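2-C-methyl-D-erythritol 4-phosphate cytidylyltransferase (Anaerococcus prevotii, PDB 4KT7) probably transfers the cytidylyl group of CTP to 2-C-methyl-D-erythritol 4-phosphate, releasing diphosphate, in the second step of the DXP route to isoprenoids. Local coordinates at residues A133-T138 / T167-D172; I10-T15 / L105-D110; F115-L120 / H210-N215. All coordinates share one frame; numbering follows the deposited sequence.

Interaction 1 (A133-T138 / T167-D172); sequences AVITAT and TPQAFD
Val-134 and Ala-170 form the hydrogen-bonded pair of two antiparallel strands in the mixed sheet of the GT-A-type fold, whose directions differ by 174° and whose axes approach to 4.6 Å. Val-134 N donates to Ala-170 O at 2.8 Å, and Ala-170 N donates back to Val-134 O. The pairs next to it, Ala-133 with Phe-171 and Ile-135 with Gln-169, are non-hydrogen-bonded and put their side chains on the other face of the sheet. There Ala-133 CB meets Phe-171 CD1 at 3.6 Å, coming obliquely to the ring. Gln-169 runs alongside Ile-135, pointing the same way, and its NE2 lies 3.6 Å from the Ile-135 CG2 methyl; the amide nitrogen finds its polar partner in Asp-192, while Gln-169 OE1 faces the Phe-171 ring edge in plane. Thr-136 shows how one residue can grip a carbonyl twice. Its OG1, set between the backbone N and the carbonyl carbon (chi1 44°), donates to a lone pair of Pro-168 O at 2.5 Å, in the carbonyl plane, and Thr-136 N adds a weak bond to the same oxygen. The peptide before Pro-168 is cis, where the chain turns a corner at Thr-167. Thr-124 of helix 118-127 packs on both Thr-136 and Pro-168, while strands 206-210 and 105-110 extend the sheet beyond 133-138 and 168-172, respectively.

Interaction 2 (I10-T15 / L105-D110); sequences ISAIIT and LVLTHD
Leu-105 meets Ile-10 at the start of a parallel strand pair in the central sheet of the GT-A-type alpha/beta fold. Its CD1 lies 4.0 Å from Ile-10 CG1, the two side chains crossing at a slant, and its carbonyl accepts the bond from Ser-11 N. Val-106 turns to the other face, with CG2 swung opposite its backbone nitrogen, which brings that methyl within 3.8 Å of Ile-13 CD1. At Leu-107 the backbone works in both directions, as a parallel strand does at alternate residues: its N donates to Ser-11 O at 2.8 Å, and its O receives Ile-13 N. The side chain spreads over the face it shares with Ala-12, touching Ala-12 CB with CD2 at 4.0 Å, and also packs on Phe-121 and Ile-125 of helix 118-127. Thr-108 follows on the opposite face, its CA-H directed at Ile-13 O, 3.3 Å from CA. His-109 repeats the two-way pattern, with N bonded to Ile-13 O and O accepting from Thr-15 N. Ile-14 runs beside it, and its CD1 reaches His-109 CB, while the imidazole meets Phe-121 edge-to-face and gives NE2 to Arg-113 O. Asp-110 ends the strand next to Thr-15, with OD2 in a salt bridge to Arg-113 NE; OD1 accepts from water 1 at 2.7 Å, and that water makes a weak bond to Thr-15 OG1.

Interaction 3 (F115-L120 / H210-N215); sequences FASEEL and HGEYSN
Glu-212 OE1 is gripped by two donors, Ser-117 N at 3.1 Å, with an N-H...O angle of 157°, and water 3 at 2.5 Å. The other carboxylate oxygen, OE2, accepts from Ser-117 OG, also at 2.5 Å. Both bonds to Ser-117 use syn lone pairs, so the serine clasps the carboxylate like a pincer and fixes its rotation. Water 3 widens this grip, for it also donates to Phe-115 O and accepts from Ser-214 OG. Ser-117 is itself the N-cap of helix 118-127: its OG, placed between its own backbone N and carbonyl carbon (chi1 64°), takes the bond from Leu-120 N at 3.1 Å. One hydroxyl thus caps the helix and holds the incoming loop, and the helix N terminus would be expected to favour a charged Glu-212. Glu-119 would probably work against this, its carboxylate standing near that of Glu-212 with water 4 close to both. The loop that brings Glu-212 here makes a type I beta turn from Glu-212 to Asn-215, which carries Asn-215 back toward the segment before the helix. Its OD1 accepts from water 2 at 2.6 Å, a water that in turn accepts from Phe-115 N, while ND2 bonds to Thr-167 O and Gln-166 OE1. Leu-120 packs against the loop: its CG lies anti to the backbone N (chi1 -177°), sending CD1 to 3.5 Å from His-210 O and CD2 to 3.7 Å from Asn-215 ND2. The Phe-115 ring presents its edge to Ser-214 O, near the ring plane with CD2 at 3.7 Å, and the side chain also packs on Ala-227, Tyr-230 and Leu-231 of helix 221-231.

From the N terminus, strand 10-15 waits for strand 105-110, and interaction 2 closes a loop of 89 residues before the others begin. The chain then passes 115-120, which opens interaction 3, and enters 133-138; interaction 1 closes its shorter loop at 167-172, nested inside the one that interaction 3 completes at 210-215. None of the three cross. Interactions 1 and 2 are continuous in one sheet, where Gln-169 O probably accepts from Thr-108 N and Thr-167 OG1 accepts from Asp-110 N. Interaction 3 joins the start of helix 118-127 to the loop leaving strand 206-210, and a probable bond from Gly-211 N to Ala-137 O ties it to interaction 1.

Interaction 1 (A133-T138 / T167-D172)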
loop_
_atom_site.group_PDB
_atom_site.type_symbol
_atom_site.label_atom_id
_atom_site.label_comp_id
_atom_site.label_asym_id
_atom_site.label_seq_id
_atom_site.Cartn_x
_atom_site.Cartn_y
_atom_site.Cartn_z
ATOM N N ALA A 133 14.903 -5.199 -18.821
ATOM C CA ALA A 133 13.928 -4.389 -18.104
ATOM C C ALA A 133 14.025 -4.731 -16.631
ATOM O O ALA A 133 14.159 -5.903 -16.275
ATOM C CB ALA A 133 12.527 -4.661 -18.618
ATOM N N VAL A 134 13.983 -3.700 -15.786
ATOM C CA VAL A 134 14.184 -3.849 -14.353
ATOM C C VAL A 134 13.206 -2.902 -13.656
ATOM O O VAL A 134 13.091 -1.749 -14.049
ATOM C CB VAL A 134 15.618 -3.424 -13.974
ATOM C CG1 VAL A 134 15.875 -3.625 -12.472
ATOM C CG2 VAL A 134 16.670 -4.196 -14.814
ATOM N N ILE A 135 12.487 -3.371 -12.639
ATOM C CA ILE A 135 11.655 -2.450 -11.848
ATOM C C ILE A 135 11.928 -2.649 -10.375
ATOM O O ILE A 135 12.423 -3.703 -9.982
ATOM C CB ILE A 135 10.153 -2.676 -12.093
ATOM C CG1 ILE A 135 9.722 -4.056 -11.576
ATOM C CG2 ILE A 135 9.848 -2.579 -13.577
ATOM C CD1 ILE A 135 8.222 -4.325 -11.753
ATOM N N THR A 136 11.635 -1.636 -9.554
ATOM C CA THR A 136 11.801 -1.765 -8.103
ATOM C C THR A 136 10.403 -2.001 -7.515
ATOM O O THR A 136 9.443 -1.405 -7.985
ATOM C CB THR A 136 12.415 -0.496 -7.489
ATOM O OG1 THR A 136 11.775 0.644 -8.070
ATOM C CG2 THR A 136 13.888 -0.426 -7.789
ATOM N N ALA A 137 10.286 -2.852 -6.498
ATOM C CA ALA A 137 8.975 -3.181 -5.932
ATOM C C ALA A 137 9.168 -3.711 -4.523
ATOM O O ALA A 137 10.277 -4.125 -4.172
ATOM C CB ALA A 137 8.249 -4.228 -6.822
ATOM N N THR A 138 8.101 -3.680 -3.712
ATOM C CA THR A 138 8.185 -4.165 -2.328
ATOM C C THR A 138 7.028 -5.102 -2.032
ATOM O O THR A 138 5.899 -4.862 -2.487
ATOM C CB THR A 138 8.145 -3.035 -1.287
ATOM O OG1 THR A 138 6.996 -2.200 -1.518
ATOM C CG2 THR A 138 9.450 -2.205 -1.305
ATOM N N THR A 167 9.577 3.425 -7.968
ATOM C CA THR A 167 10.598 3.725 -8.969
ATOM C C THR A 167 11.888 3.899 -8.186
ATOM O O THR A 167 11.836 4.213 -7.000
ATOM C CB THR A 167 10.258 4.977 -9.802
ATOM O OG1 THR A 167 10.544 6.156 -9.044
ATOM C CG2 THR A 167 8.794 4.975 -10.247
ATOM N N PRO A 168 13.054 3.733 -8.829
ATOM C CA PRO A 168 13.328 3.659 -10.275
ATOM C C PRO A 168 12.935 2.365 -10.984
ATOM O O PRO A 168 12.623 1.332 -10.369
ATOM C CB PRO A 168 14.847 3.823 -10.345
ATOM C CG PRO A 168 15.325 3.207 -9.074
ATOM C CD PRO A 168 14.295 3.642 -8.035
ATOM N N GLN A 169 12.917 2.474 -12.308
ATOM C CA GLN A 169 12.789 1.358 -13.220
ATOM C C GLN A 169 13.887 1.627 -14.246
ATOM O O GLN A 169 14.334 2.761 -14.359
ATOM C CB GLN A 169 11.419 1.407 -13.907
ATOM C CG GLN A 169 10.227 1.268 -12.974
ATOM C CD GLN A 169 8.926 1.063 -13.740
ATOM O OE1 GLN A 169 8.798 1.473 -14.896
ATOM N NE2 GLN A 169 7.970 0.406 -13.109
ATOM N N ALA A 170 14.334 0.621 -14.991
ATOM C CA ALA A 170 15.325 0.892 -16.039
ATOM C C ALA A 170 15.250 -0.140 -17.164
ATOM O O ALA A 170 14.796 -1.267 -16.943
ATOM C CB ALA A 170 16.744 0.939 -15.434
ATOM N N PHE A 171 15.699 0.246 -18.362
ATOM C CA PHE A 171 15.508 -0.566 -19.576
ATOM C C PHE A 171 16.641 -0.373 -20.558
ATOM O O PHE A 171 17.332 0.653 -20.519
ATOM C CB PHE A 171 14.213 -0.156 -20.307
ATOM C CG PHE A 171 13.040 -0.046 -19.411
ATOM C CD1 PHE A 171 12.246 -1.152 -19.143
ATOM C CD2 PHE A 171 12.748 1.153 -18.790
ATOM C CE1 PHE A 171 11.176 -1.049 -18.270
ATOM C CE2 PHE A 171 11.664 1.258 -17.926
ATOM C CZ PHE A 171 10.895 0.152 -17.664
ATOM N N ASP A 172 16.797 -1.357 -21.443
ATOM C CA ASP A 172 17.513 -1.205 -22.714
ATOM C C ASP A 172 16.855 -0.036 -23.444
ATOM O O ASP A 172 15.625 0.002 -23.586
ATOM C CB ASP A 172 17.393 -2.515 -23.521
ATOM C CG ASP A 172 18.129 -2.467 -24.857
ATOM O OD1 ASP A 172 17.560 -1.940 -25.830
ATOM O OD2 ASP A 172 19.260 -2.982 -24.958
#

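Interaction 2 (I10-T15 / L105-D110)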
loop_
_atom_site.group_PDB
_atom_site.type_symbol
_atom_site.label_atom_id
_atom_site.label_comp_id
_atom_site.label_asym_id
_atom_site.label_seq_id
_atom_site.Cartn_x
_atom_site.Cartn_y
_atom_site.Cartn_z
ATOM N N ILE A 10 24.688 5.526 -19.860
ATOM C CA ILE A 10 23.432 5.426 -19.104
ATOM C C ILE A 10 22.780 6.804 -18.956
ATOM O O ILE A 10 23.438 7.774 -18.557
ATOM C CB ILE A 10 23.662 4.816 -17.682
ATOM C CG1 ILE A 10 24.341 3.442 -17.785
ATOM C CG2 ILE A 10 22.337 4.725 -16.907
ATOM C CD1 ILE A 10 24.721 2.813 -16.438
ATOM N N SER A 11 21.494 6.900 -19.300
ATOM C CA SER A 11 20.745 8.150 -19.104
ATOM C C SER A 11 19.711 7.966 -18.005
ATOM O O SER A 11 19.189 6.864 -17.825
ATOM C CB SER A 11 19.998 8.548 -20.377
ATOM O OG SER A 11 20.883 8.654 -21.473
ATOM N N ALA A 12 19.414 9.039 -17.265
ATOM C CA ALA A 12 18.309 9.004 -16.306
ATOM C C ALA A 12 17.303 10.076 -16.673
ATOM O O ALA A 12 17.684 11.202 -17.025
ATOM C CB ALA A 12 18.800 9.193 -14.877
ATOM N N ILE A 13 16.027 9.699 -16.618
ATOM C CA ILE A 13 14.914 10.593 -16.861
ATOM C C ILE A 13 14.161 10.746 -15.538
ATOM O O ILE A 13 13.601 9.775 -15.032
ATOM C CB ILE A 13 13.957 9.985 -17.923
ATOM C CG1 ILE A 13 14.653 9.901 -19.285
ATOM C CG2 ILE A 13 12.682 10.801 -18.041
ATOM C CD1 ILE A 13 13.807 9.230 -20.375
ATOM N N ILE A 14 14.173 11.955 -14.970
ATOM C CA ILE A 14 13.463 12.256 -13.724
ATOM C C ILE A 14 12.190 13.023 -14.069
ATOM O O ILE A 14 12.259 14.151 -14.578
ATOM C CB ILE A 14 14.285 13.183 -12.810
ATOM C CG1 ILE A 14 15.682 12.610 -12.522
ATOM C CG2 ILE A 14 13.530 13.440 -11.519
ATOM C CD1 ILE A 14 15.662 11.310 -11.759
ATOM N N THR A 15 11.023 12.445 -13.817
ATOM C CA THR A 15 9.805 13.151 -14.187
ATOM C C THR A 15 9.316 14.063 -13.072
ATOM O O THR A 15 9.003 13.604 -11.961
ATOM C CB THR A 15 8.683 12.191 -14.650
ATOM O OG1 THR A 15 8.420 11.233 -13.623
ATOM C CG2 THR A 15 9.094 11.466 -15.939
ATOM N N LEU A 105 21.210 2.752 -22.318
ATOM C CA LEU A 105 20.421 2.302 -21.163
ATOM C C LEU A 105 19.717 3.495 -20.538
ATOM O O LEU A 105 20.297 4.573 -20.463
ATOM C CB LEU A 105 21.334 1.645 -20.120
ATOM C CG LEU A 105 22.118 0.411 -20.559
ATOM C CD1 LEU A 105 23.215 0.062 -19.549
ATOM C CD2 LEU A 105 21.189 -0.781 -20.781
ATOM N N VAL A 106 18.469 3.330 -20.096
ATOM C CA VAL A 106 17.755 4.458 -19.502
ATOM C C VAL A 106 17.091 4.052 -18.201
ATOM O O VAL A 106 16.408 3.021 -18.131
ATOM C CB VAL A 106 16.720 5.090 -20.469
ATOM C CG1 VAL A 106 15.819 4.040 -21.065
ATOM C CG2 VAL A 106 15.886 6.161 -19.763
ATOM N N LEU A 107 17.339 4.844 -17.164
ATOM C CA LEU A 107 16.668 4.684 -15.881
ATOM C C LEU A 107 15.639 5.810 -15.740
ATOM O O LEU A 107 15.905 6.962 -16.094
ATOM C CB LEU A 107 17.718 4.741 -14.753
ATOM C CG LEU A 107 17.279 4.769 -13.283
ATOM C CD1 LEU A 107 18.311 4.023 -12.428
ATOM C CD2 LEU A 107 17.125 6.203 -12.780
ATOM N N THR A 108 14.451 5.485 -15.242
ATOM C CA THR A 108 13.430 6.504 -15.034
ATOM C C THR A 108 13.153 6.579 -13.544
ATOM O O THR A 108 13.292 5.575 -12.850
ATOM C CB THR A 108 12.133 6.156 -15.777
ATOM O OG1 THR A 108 11.607 4.913 -15.266
ATOM C CG2 THR A 108 12.426 5.987 -17.251
ATOM N N HIS A 109 12.764 7.747 -13.042
ATOM C CA HIS A 109 12.432 7.864 -11.618
ATOM C C HIS A 109 11.523 9.059 -11.399
ATOM O O HIS A 109 11.678 10.085 -12.083
ATOM C CB HIS A 109 13.699 8.020 -10.777
ATOM C CG HIS A 109 13.449 8.105 -9.297
ATOM N ND1 HIS A 109 13.108 6.999 -8.533
ATOM C CD2 HIS A 109 13.508 9.148 -8.443
ATOM C CE1 HIS A 109 12.990 7.370 -7.269
ATOM N NE2 HIS A 109 13.221 8.663 -7.181
ATOM N N ASP A 110 10.588 8.927 -10.449
ATOM C CA ASP A 110 9.646 10.003 -10.131
ATOM C C ASP A 110 10.350 11.095 -9.351
ATOM O O ASP A 110 10.933 10.834 -8.287
ATOM C CB ASP A 110 8.480 9.501 -9.254
ATOM C CG ASP A 110 7.627 8.437 -9.931
ATOM O OD1 ASP A 110 7.574 8.408 -11.186
ATOM O OD2 ASP A 110 6.993 7.634 -9.194
HETATM O O HOH W 1 9.071 7.981 -13.345
#

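Interaction 3 (F115-L120 / H210-N215)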
loop_
_atom_site.group_PDB
_atom_site.type_symbol
_atom_site.label_atom_id
_atom_site.label_comp_id
_atom_site.label_asym_id
_atom_site.label_seq_id
_atom_site.Cartn_x
_atom_site.Cartn_y
_atom_site.Cartn_z
ATOM N N PHE A 115 13.203 9.874 -1.406
ATOM C CA PHE A 115 13.918 9.082 -0.410
ATOM C C PHE A 115 14.601 7.818 -0.945
ATOM O O PHE A 115 15.279 7.125 -0.183
ATOM C CB PHE A 115 13.000 8.747 0.773
ATOM C CG PHE A 115 12.387 9.959 1.430
ATOM C CD1 PHE A 115 13.158 11.075 1.720
ATOM C CD2 PHE A 115 11.033 9.989 1.732
ATOM C CE1 PHE A 115 12.591 12.196 2.328
ATOM C CE2 PHE A 115 10.458 11.111 2.327
ATOM C CZ PHE A 115 11.243 12.209 2.629
ATOM N N ALA A 116 14.449 7.518 -2.234
ATOM C CA ALA A 116 15.172 6.378 -2.822
ATOM C C ALA A 116 16.669 6.560 -2.569
ATOM O O ALA A 116 17.225 7.611 -2.861
ATOM C CB ALA A 116 14.874 6.244 -4.329
ATOM N N SER A 117 17.312 5.561 -1.970
ATOM C CA SER A 117 18.718 5.703 -1.612
ATOM C C SER A 117 19.537 5.572 -2.871
ATOM O O SER A 117 19.057 5.062 -3.882
ATOM C CB SER A 117 19.145 4.599 -0.644
ATOM O OG SER A 117 19.032 3.333 -1.298
ATOM N N GLU A 118 20.775 6.037 -2.806
ATOM C CA GLU A 118 21.724 5.851 -3.898
ATOM C C GLU A 118 21.929 4.360 -4.211
ATOM O O GLU A 118 22.037 3.964 -5.373
ATOM C CB GLU A 118 23.040 6.513 -3.503
ATOM C CG GLU A 118 24.093 6.566 -4.577
ATOM C CD GLU A 118 25.373 7.193 -4.059
ATOM O OE1 GLU A 118 25.268 8.167 -3.271
ATOM O OE2 GLU A 118 26.472 6.711 -4.425
ATOM N N GLU A 119 21.951 3.531 -3.170
ATOM C CA GLU A 119 22.097 2.085 -3.335
ATOM C C GLU A 119 20.976 1.462 -4.161
ATOM O O GLU A 119 21.197 0.500 -4.902
ATOM C CB GLU A 119 22.161 1.406 -1.968
ATOM C CG GLU A 119 22.538 -0.052 -2.021
ATOM C CD GLU A 119 22.030 -0.834 -0.819
ATOM O OE1 GLU A 119 20.947 -0.492 -0.285
ATOM O OE2 GLU A 119 22.714 -1.801 -0.413
ATOM N N LEU A 120 19.765 1.999 -4.048
ATOM C CA LEU A 120 18.652 1.470 -4.814
ATOM C C LEU A 120 18.835 1.754 -6.297
ATOM O O LEU A 120 18.504 0.916 -7.152
ATOM C CB LEU A 120 17.335 2.073 -4.324
ATOM C CG LEU A 120 16.071 1.558 -4.994
ATOM C CD1 LEU A 120 15.957 0.059 -4.787
ATOM C CD2 LEU A 120 14.823 2.281 -4.459
ATOM N N HIS A 210 14.286 -5.540 -5.101
ATOM C CA HIS A 210 13.665 -5.117 -3.844
ATOM C C HIS A 210 13.839 -3.617 -3.634
ATOM O O HIS A 210 14.964 -3.093 -3.626
ATOM C CB HIS A 210 14.248 -5.869 -2.644
ATOM C CG HIS A 210 13.871 -7.318 -2.596
ATOM N ND1 HIS A 210 12.588 -7.743 -2.314
ATOM C CD2 HIS A 210 14.609 -8.439 -2.779
ATOM C CE1 HIS A 210 12.552 -9.065 -2.339
ATOM N NE2 HIS A 210 13.763 -9.511 -2.617
ATOM N N GLY A 211 12.717 -2.925 -3.468
ATOM C CA GLY A 211 12.739 -1.503 -3.210
ATOM C C GLY A 211 12.770 -1.203 -1.722
ATOM O O GLY A 211 13.119 -2.053 -0.890
ATOM N N GLU A 212 12.402 0.019 -1.382
ATOM C CA GLU A 212 12.468 0.470 -0.013
ATOM C C GLU A 212 11.081 0.904 0.420
ATOM O O GLU A 212 10.390 1.582 -0.330
ATOM C CB GLU A 212 13.497 1.606 0.102
ATOM C CG GLU A 212 14.946 1.087 0.007
ATOM C CD GLU A 212 15.975 2.150 -0.385
ATOM O OE1 GLU A 212 15.596 3.326 -0.609
ATOM O OE2 GLU A 212 17.174 1.796 -0.492
ATOM N N TYR A 213 10.662 0.493 1.619
ATOM C CA TYR A 213 9.346 0.878 2.107
ATOM C C TYR A 213 9.308 2.383 2.347
ATOM O O TYR A 213 8.269 3.015 2.197
ATOM C CB TYR A 213 8.957 0.086 3.370
ATOM C CG TYR A 213 8.590 -1.347 3.049
ATOM C CD1 TYR A 213 7.392 -1.647 2.418
ATOM C CD2 TYR A 213 9.452 -2.400 3.362
ATOM C CE1 TYR A 213 7.053 -2.966 2.094
ATOM C CE2 TYR A 213 9.124 -3.724 3.045
ATOM C CZ TYR A 213 7.919 -3.996 2.421
ATOM O OH TYR A 213 7.591 -5.297 2.117
ATOM N N SER A 214 10.457 2.946 2.703
ATOM C CA SER A 214 10.574 4.387 2.907
ATOM C C SER A 214 10.464 5.207 1.613
ATOM O O SER A 214 10.268 6.416 1.668
ATOM C CB SER A 214 11.901 4.709 3.603
ATOM O OG SER A 214 12.988 4.126 2.892
ATOM N N ASN A 215 10.593 4.557 0.459
ATOM C CA ASN A 215 10.622 5.265 -0.832
ATOM C C ASN A 215 9.208 5.644 -1.313
ATOM O O ASN A 215 8.751 5.216 -2.382
ATOM C CB ASN A 215 11.342 4.402 -1.867
ATOM C CG ASN A 215 11.595 5.123 -3.181
ATOM O OD1 ASN A 215 11.632 6.366 -3.240
ATOM N ND2 ASN A 215 11.789 4.336 -4.252
HETATM O O HOH W 2 10.820 8.462 -1.898
HETATM O O HOH W 3 14.158 4.970 0.577
HETATM O O HOH W 4 17.959 -0.691 -1.197
#